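Local coordinates for protein spondin-1 (Homo sapiens, PDB 2ZOU) that is a secreted, extracellular-matrix glycoprotein probably involved in cell adhesion, also named as a growth-promoting factor for vascular smooth muscle cells, at residues G30-Y35 / K142-Q147; G38-V43 / F109-P114. All coordinates share one frame; numbering follows the deposited sequence. Where two conformers were deposited one is given.

Contact 1 of 2, residues G30-Y35 / K142-Q147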
loop_
_atom_site.group_PDB
_atom_site.type_symbol
_atom_site.label_atom_id
_atom_site.label_comp_id
_atom_site.label_asym_id
_atom_site.label_seq_id
_atom_site.Cartn_x
_atom_site.Cartn_y
_atom_site.Cartn_z
ATOM N N GLY A 30 3.271 11.794 8.760
ATOM C CA GLY A 30 2.431 12.807 9.380
ATOM C C GLY A 30 1.222 12.215 10.091
ATOM O O GLY A 30 0.465 12.962 10.694
ATOM N N ASP A 31 1.039 10.884 10.001
ATOM C CA ASP A 31 -0.053 10.207 10.736
ATOM C C ASP A 31 -1.411 10.927 10.614
ATOM O O ASP A 31 -2.016 11.325 11.617
ATOM C CB ASP A 31 0.334 10.055 12.211
ATOM C CG ASP A 31 1.574 9.203 12.406
ATOM O OD1 ASP A 31 1.891 8.371 11.529
ATOM O OD2 ASP A 31 2.242 9.387 13.451
ATOM N N PRO A 32 -1.904 11.105 9.379
ATOM C CA PRO A 32 -3.203 11.780 9.219
ATOM C C PRO A 32 -4.359 10.994 9.840
ATOM O O PRO A 32 -4.366 9.766 9.787
ATOM C CB PRO A 32 -3.364 11.857 7.696
ATOM C CG PRO A 32 -2.522 10.750 7.178
ATOM C CD PRO A 32 -1.323 10.717 8.082
ATOM N N ASP A 33 -5.286 11.727 10.443
ATOM C CA ASP A 33 -6.484 11.153 11.046
ATOM C C ASP A 33 -7.549 10.833 9.995
ATOM O O ASP A 33 -8.438 10.017 10.244
ATOM C CB ASP A 33 -7.068 12.129 12.073
ATOM C CG ASP A 33 -6.326 12.121 13.402
ATOM O OD1 ASP A 33 -5.482 11.231 13.640
ATOM O OD2 ASP A 33 -6.623 13.015 14.222
ATOM N N PHE A 34 -7.452 11.494 8.843
ATOM C CA PHE A 34 -8.402 11.368 7.739
ATOM C C PHE A 34 -7.705 11.855 6.487
ATOM O O PHE A 34 -6.666 12.505 6.592
ATOM C CB PHE A 34 -9.655 12.218 7.985
ATOM C CG PHE A 34 -9.377 13.666 8.294
ATOM C CD1 PHE A 34 -9.213 14.598 7.269
ATOM C CD2 PHE A 34 -9.310 14.104 9.619
ATOM C CE1 PHE A 34 -8.969 15.945 7.547
ATOM C CE2 PHE A 34 -9.061 15.457 9.916
ATOM C CZ PHE A 34 -8.894 16.376 8.873
ATOM N N TYR A 35 -8.262 11.566 5.313
ATOM C CA TYR A 35 -7.714 12.119 4.064
ATOM C C TYR A 35 -8.507 13.322 3.579
ATOM O O TYR A 35 -9.721 13.413 3.809
ATOM C CB TYR A 35 -7.584 11.062 2.945
ATOM C CG TYR A 35 -8.883 10.568 2.298
ATOM C CD1 TYR A 35 -9.417 9.328 2.643
ATOM C CD2 TYR A 35 -9.545 11.322 1.318
ATOM C CE1 TYR A 35 -10.570 8.853 2.047
ATOM C CE2 TYR A 35 -10.717 10.851 0.720
ATOM C CZ TYR A 35 -11.206 9.616 1.082
ATOM O OH TYR A 35 -12.380 9.167 0.494
ATOM N N LYS A 142 -3.737 0.156 6.669
ATOM C CA LYS A 142 -4.126 1.426 7.279
ATOM C C LYS A 142 -5.406 1.944 6.657
ATOM O O LYS A 142 -5.512 2.045 5.444
ATOM C CB LYS A 142 -3.016 2.480 7.145
ATOM C CG LYS A 142 -3.338 3.817 7.822
ATOM C CD LYS A 142 -3.430 3.736 9.340
ATOM C CE LYS A 142 -3.869 5.072 9.972
ATOM N NZ LYS A 142 -5.356 5.256 10.077
ATOM N N LYS A 143 -6.370 2.256 7.514
ATOM C CA LYS A 143 -7.650 2.796 7.091
ATOM C C LYS A 143 -7.627 4.308 7.213
ATOM O O LYS A 143 -7.244 4.839 8.260
ATOM C CB LYS A 143 -8.766 2.218 7.967
ATOM C CG LYS A 143 -10.153 2.795 7.686
ATOM C CD LYS A 143 -11.157 2.472 8.789
ATOM C CE LYS A 143 -11.493 1.000 8.862
ATOM N NZ LYS A 143 -12.883 0.829 9.396
ATOM N N LEU A 144 -8.024 4.993 6.141
ATOM C CA LEU A 144 -8.225 6.443 6.162
ATOM C C LEU A 144 -9.594 6.790 5.626
ATOM O O LEU A 144 -9.946 6.401 4.507
ATOM C CB LEU A 144 -7.190 7.184 5.313
ATOM C CG LEU A 144 -5.762 7.339 5.834
ATOM C CD1 LEU A 144 -4.905 7.949 4.744
ATOM C CD2 LEU A 144 -5.689 8.181 7.109
ATOM N N CYS A 145 -10.348 7.537 6.418
ATOM C CA CYS A 145 -11.668 7.958 5.987
ATOM C C CYS A 145 -11.662 9.447 5.675
ATOM O O CYS A 145 -10.651 10.118 5.858
ATOM C CB CYS A 145 -12.710 7.579 7.041
ATOM S SG CYS A 145 -12.756 5.764 7.331
ATOM N N GLU A 146 -12.769 9.961 5.159
ATOM C CA GLU A 146 -12.945 11.402 5.016
ATOM C C GLU A 146 -13.243 12.033 6.386
ATOM O O GLU A 146 -13.570 11.325 7.337
ATOM C CB GLU A 146 -14.098 11.691 4.039
ATOM C CG GLU A 146 -13.954 11.009 2.672
ATOM C CD GLU A 146 -15.145 11.259 1.751
ATOM O OE1 GLU A 146 -15.397 12.431 1.383
ATOM O OE2 GLU A 146 -15.832 10.280 1.387
ATOM N N GLN A 147 -13.075 13.352 6.485
ATOM C CA GLN A 147 -13.624 14.197 7.576
ATOM C C GLN A 147 -12.755 15.417 7.832
ATOM O O GLN A 147 -12.600 16.252 6.950
ATOM C CB GLN A 147 -13.907 13.435 8.888
ATOM C CG GLN A 147 -12.669 13.136 9.741
ATOM C CD GLN A 147 -12.846 11.928 10.647
ATOM O OE1 GLN A 147 -13.961 11.438 10.842
ATOM N NE2 GLN A 147 -11.745 11.443 11.203
HETATM O O HOH W 1 -9.803 8.122 9.159
HETATM O O HOH W 2 -12.078 14.631 4.044
#

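Contact 2 of 2, residues G38-V43 / F109-P114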
loop_
_atom_site.group_PDB
_atom_site.type_symbol
_atom_site.label_atom_id
_atom_site.label_comp_id
_atom_site.label_asym_id
_atom_site.label_seq_id
_atom_site.Cartn_x
_atom_site.Cartn_y
_atom_site.Cartn_z
ATOM N N GLY A 38 -7.524 15.178 -2.993
ATOM C CA GLY A 38 -6.507 15.900 -3.748
ATOM C C GLY A 38 -5.172 16.113 -3.066
ATOM O O GLY A 38 -4.224 16.534 -3.712
ATOM N N THR A 39 -5.113 15.860 -1.763
ATOM C CA THR A 39 -3.861 15.945 -1.037
ATOM C C THR A 39 -2.976 14.737 -1.354
ATOM O O THR A 39 -3.463 13.597 -1.410
ATOM C CB THR A 39 -4.121 16.072 0.466
ATOM O OG1 THR A 39 -4.702 17.355 0.725
ATOM C CG2 THR A 39 -2.825 15.952 1.256
ATOM N N SER A 40 -1.688 15.002 -1.557
ATOM C CA SER A 40 -0.674 13.971 -1.729
ATOM C C SER A 40 -0.110 13.559 -0.365
ATOM O O SER A 40 0.353 14.413 0.411
ATOM C CB SER A 40 0.466 14.461 -2.618
ATOM O OG SER A 40 0.025 14.725 -3.935
ATOM N N TYR A 41 -0.153 12.259 -0.091
ATOM C CA TYR A 41 0.401 11.679 1.133
ATOM C C TYR A 41 1.580 10.794 0.806
ATOM O O TYR A 41 1.583 10.110 -0.225
ATOM C CB TYR A 41 -0.677 10.851 1.854
ATOM C CG TYR A 41 -1.827 11.707 2.315
ATOM C CD1 TYR A 41 -1.771 12.371 3.534
ATOM C CD2 TYR A 41 -2.953 11.886 1.508
ATOM C CE1 TYR A 41 -2.814 13.177 3.953
ATOM C CE2 TYR A 41 -3.999 12.707 1.901
ATOM C CZ TYR A 41 -3.941 13.331 3.139
ATOM O OH TYR A 41 -4.989 14.154 3.491
ATOM N N ARG A 42 2.594 10.810 1.663
ATOM C CA ARG A 42 3.733 9.918 1.440
ATOM C C ARG A 42 3.541 8.637 2.250
ATOM O O ARG A 42 3.537 8.644 3.484
ATOM C CB ARG A 42 5.075 10.601 1.759
ATOM C CG ARG A 42 6.264 9.777 1.257
ATOM C CD ARG A 42 7.601 10.437 1.550
ATOM N NE ARG A 42 7.747 11.731 0.894
ATOM C CZ ARG A 42 8.743 12.062 0.079
ATOM N NH1 ARG A 42 9.712 11.189 -0.194
ATOM N NH2 ARG A 42 8.768 13.284 -0.440
ATOM N N VAL A 43 3.312 7.549 1.523
ATOM C CA VAL A 43 3.083 6.232 2.099
ATOM C C VAL A 43 4.426 5.502 2.173
ATOM O O VAL A 43 5.180 5.480 1.200
ATOM C CB VAL A 43 2.066 5.410 1.272
ATOM C CG1 VAL A 43 1.830 4.029 1.906
ATOM C CG2 VAL A 43 0.749 6.171 1.165
ATOM N N PHE A 109 3.998 8.256 -3.298
ATOM C CA PHE A 109 2.888 9.148 -2.999
ATOM C C PHE A 109 1.574 8.453 -3.294
ATOM O O PHE A 109 1.471 7.679 -4.250
ATOM C CB PHE A 109 2.953 10.423 -3.837
ATOM C CG PHE A 109 4.033 11.377 -3.422
ATOM C CD1 PHE A 109 4.057 11.901 -2.123
ATOM C CD2 PHE A 109 5.022 11.772 -4.331
ATOM C CE1 PHE A 109 5.059 12.785 -1.734
ATOM C CE2 PHE A 109 6.020 12.676 -3.938
ATOM C CZ PHE A 109 6.029 13.166 -2.640
ATOM N N TRP A 110 0.575 8.785 -2.482
ATOM C CA TRP A 110 -0.814 8.433 -2.733
ATOM C C TRP A 110 -1.616 9.720 -2.700
ATOM O O TRP A 110 -1.606 10.431 -1.694
ATOM C CB TRP A 110 -1.324 7.437 -1.711
ATOM C CG TRP A 110 -2.758 7.063 -1.918
ATOM C CD1 TRP A 110 -3.256 6.245 -2.882
ATOM C CD2 TRP A 110 -3.869 7.479 -1.123
ATOM N NE1 TRP A 110 -4.621 6.125 -2.747
ATOM C CE2 TRP A 110 -5.024 6.874 -1.670
ATOM C CE3 TRP A 110 -4.000 8.307 0.001
ATOM C CZ2 TRP A 110 -6.297 7.069 -1.123
ATOM C CZ3 TRP A 110 -5.264 8.503 0.538
ATOM C CH2 TRP A 110 -6.394 7.872 -0.016
ATOM N N ILE A 111 -2.292 10.016 -3.803
ATOM C CA ILE A 111 -3.084 11.222 -3.936
ATOM C C ILE A 111 -4.531 10.867 -3.644
ATOM O O ILE A 111 -5.109 10.006 -4.317
ATOM C CB ILE A 111 -2.956 11.825 -5.341
ATOM C CG1 ILE A 111 -1.480 12.057 -5.678
ATOM C CG2 ILE A 111 -3.803 13.128 -5.425
ATOM C CD1 ILE A 111 -1.209 12.477 -7.133
ATOM N N ALA A 112 -5.109 11.504 -2.620
ATOM C CA ALA A 112 -6.406 11.107 -2.100
ATOM C C ALA A 112 -7.533 11.388 -3.090
ATOM O O ALA A 112 -7.506 12.383 -3.817
ATOM C CB ALA A 112 -6.691 11.790 -0.763
ATOM N N PRO A 113 -8.544 10.504 -3.100
ATOM C CA PRO A 113 -9.636 10.588 -4.076
ATOM C C PRO A 113 -10.681 11.672 -3.758
ATOM O O PRO A 113 -10.649 12.251 -2.676
ATOM C CB PRO A 113 -10.273 9.201 -3.971
ATOM C CG PRO A 113 -10.077 8.832 -2.528
ATOM C CD PRO A 113 -8.696 9.343 -2.192
ATOM N N PRO A 114 -11.598 11.955 -4.704
ATOM C CA PRO A 114 -12.658 12.940 -4.492
ATOM C C PRO A 114 -13.567 12.663 -3.291
ATOM O O PRO A 114 -13.756 11.506 -2.887
ATOM C CB PRO A 114 -13.495 12.825 -5.771
ATOM C CG PRO A 114 -12.544 12.362 -6.798
ATOM C CD PRO A 114 -11.639 11.402 -6.071
#

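Contact 1 of 2, residues G30-Y35 / K142-Q147
Phe-34 and Tyr-35 both carry CG between the backbone N and the carbonyl carbon (chi1 53° and 72°), and from this position each ring lies against the chain end that follows Leu-144. The Phe-34 ring presents one face to Gln-147, whose backbone carbonyl carbon sits over the ring centre, 3.6 Å above the plane. Gln-147 CG touches the same ring at CD2, 3.5 Å away, while the amide plane stands steeply to the ring. Cut back to an alanine, this position would offer Gln-147, the last ordered residue, no ring face to rest on, and the Gln-147 side chain would probably turn more freely. The Tyr-35 ring turns an edge to the other segment: Leu-144 O lies in its plane, 3.5 Å from CD1, and Glu-146 CG reaches the phenol end, 3.3 Å from OH. That hydroxyl is hydrogen-bonded to Gly-118 O, and the Glu-146 carboxylate takes bonds from the backbone N atoms of Gly-116 and Gly-118, tying both groups to one loop.

In the beta-sandwich of the reeler domain, this is where the loop leading from strand 24-28 to strand 40-47 meets the end of strand 131-144, an outermost strand of the other sheet. A disulfide from Cys-145 to Cys-119 ties that end to the residue just before the neighbouring strand 120-127. Between the segments the direct backbone bond is Tyr-35 N to Cys-145 O, 2.8 Å long. Water extends the link: one molecule donates to Asp-33 O and accepts from Cys-145 N, and a second joins Tyr-35 O to Gln-147 N in the same sense. Deeper in, Leu-144 CD2 packs against Pro-32, 3.4 Å from its O and 4.1 Å from its CG.

Contact 2 of 2, residues G38-V43 / F109-P114
The Tyr-41 ring meets Ala-112 CB at its edge, near the ring plane and 3.9 Å from CE2, while one of its faces is taken by the methyl of Thr-39, CG2 lying 3.4 Å above the plane toward the rim. The indole of Trp-110 likewise has Ala-112 CA over one face, and its CE3 comes to 4.0 Å from Tyr-41 CD2. The Phe-109 ring turns an edge to the backbone of Tyr-41, with the carbonyl carbon in its plane. Farther out on the ring, Phe-109 CZ lies 3.5 Å from Arg-42 NH2; the guanidinium and ring planes are 74° apart, so the two groups are far from a parallel stack. Arg-42 reaches there with CG anti to the backbone N (chi1 -168°) and a bend at chi3, and its NH1 is hydrogen-bonded to Gln-107 OE1.

Between these two layers of side chains the backbones pair regularly. Tyr-41 and Trp-110 form a hydrogen-bonded pair, exchanging two N-H to O bonds of 2.8 Å each, flanked by the non-hydrogen-bonded pairs Ser-40 with Ile-111 and Arg-42 with Phe-109. Past the strand ends, Ala-112 N still bonds Thr-39 O at 2.9 Å, and Gly-38 N reaches Ala-112 O from above the carbonyl plane. Side chains alternate accordingly: Ser-40, Arg-42, Phe-109 and Ile-111 lie on one face, Tyr-41 and Trp-110 on the other. Trp-110 NE1 finds its partner in Ala-74 O. Val-43 CG2 packs 3.8 Å from Trp-110 CB, and both residues also touch strand 120-127 of the second sheet, so that the antiparallel inner strands 40-47 and 105-111 close against the facing sheet as in the core of the reeler beta-sandwich.

Overall arrangement
The two contacts show how pairing within a sheet differs from joining between sheets. Contact 2 holds neighbouring inner strands of the four-stranded sheet by regular backbone bonds, whereas contact 1 brings the loop just ahead of one of those strands to the end of the outermost strand 131-144 of the five-stranded sheet, relying on a single direct backbone bond, bridging waters and side-chain packing. Both are partly buried: Tyr-35 and Leu-144 are the buried residues of contact 1, Val-43, Trp-110, Ala-112 and Pro-113 those of contact 2. Tyr-35 links them, its CD2 3.6 Å from Ala-112 CB; its CA merely packs on Tyr-41 OH, which is hydrogen-bonded to Lys-36 N. Contact 2 is nested within the loop that contact 1 closes.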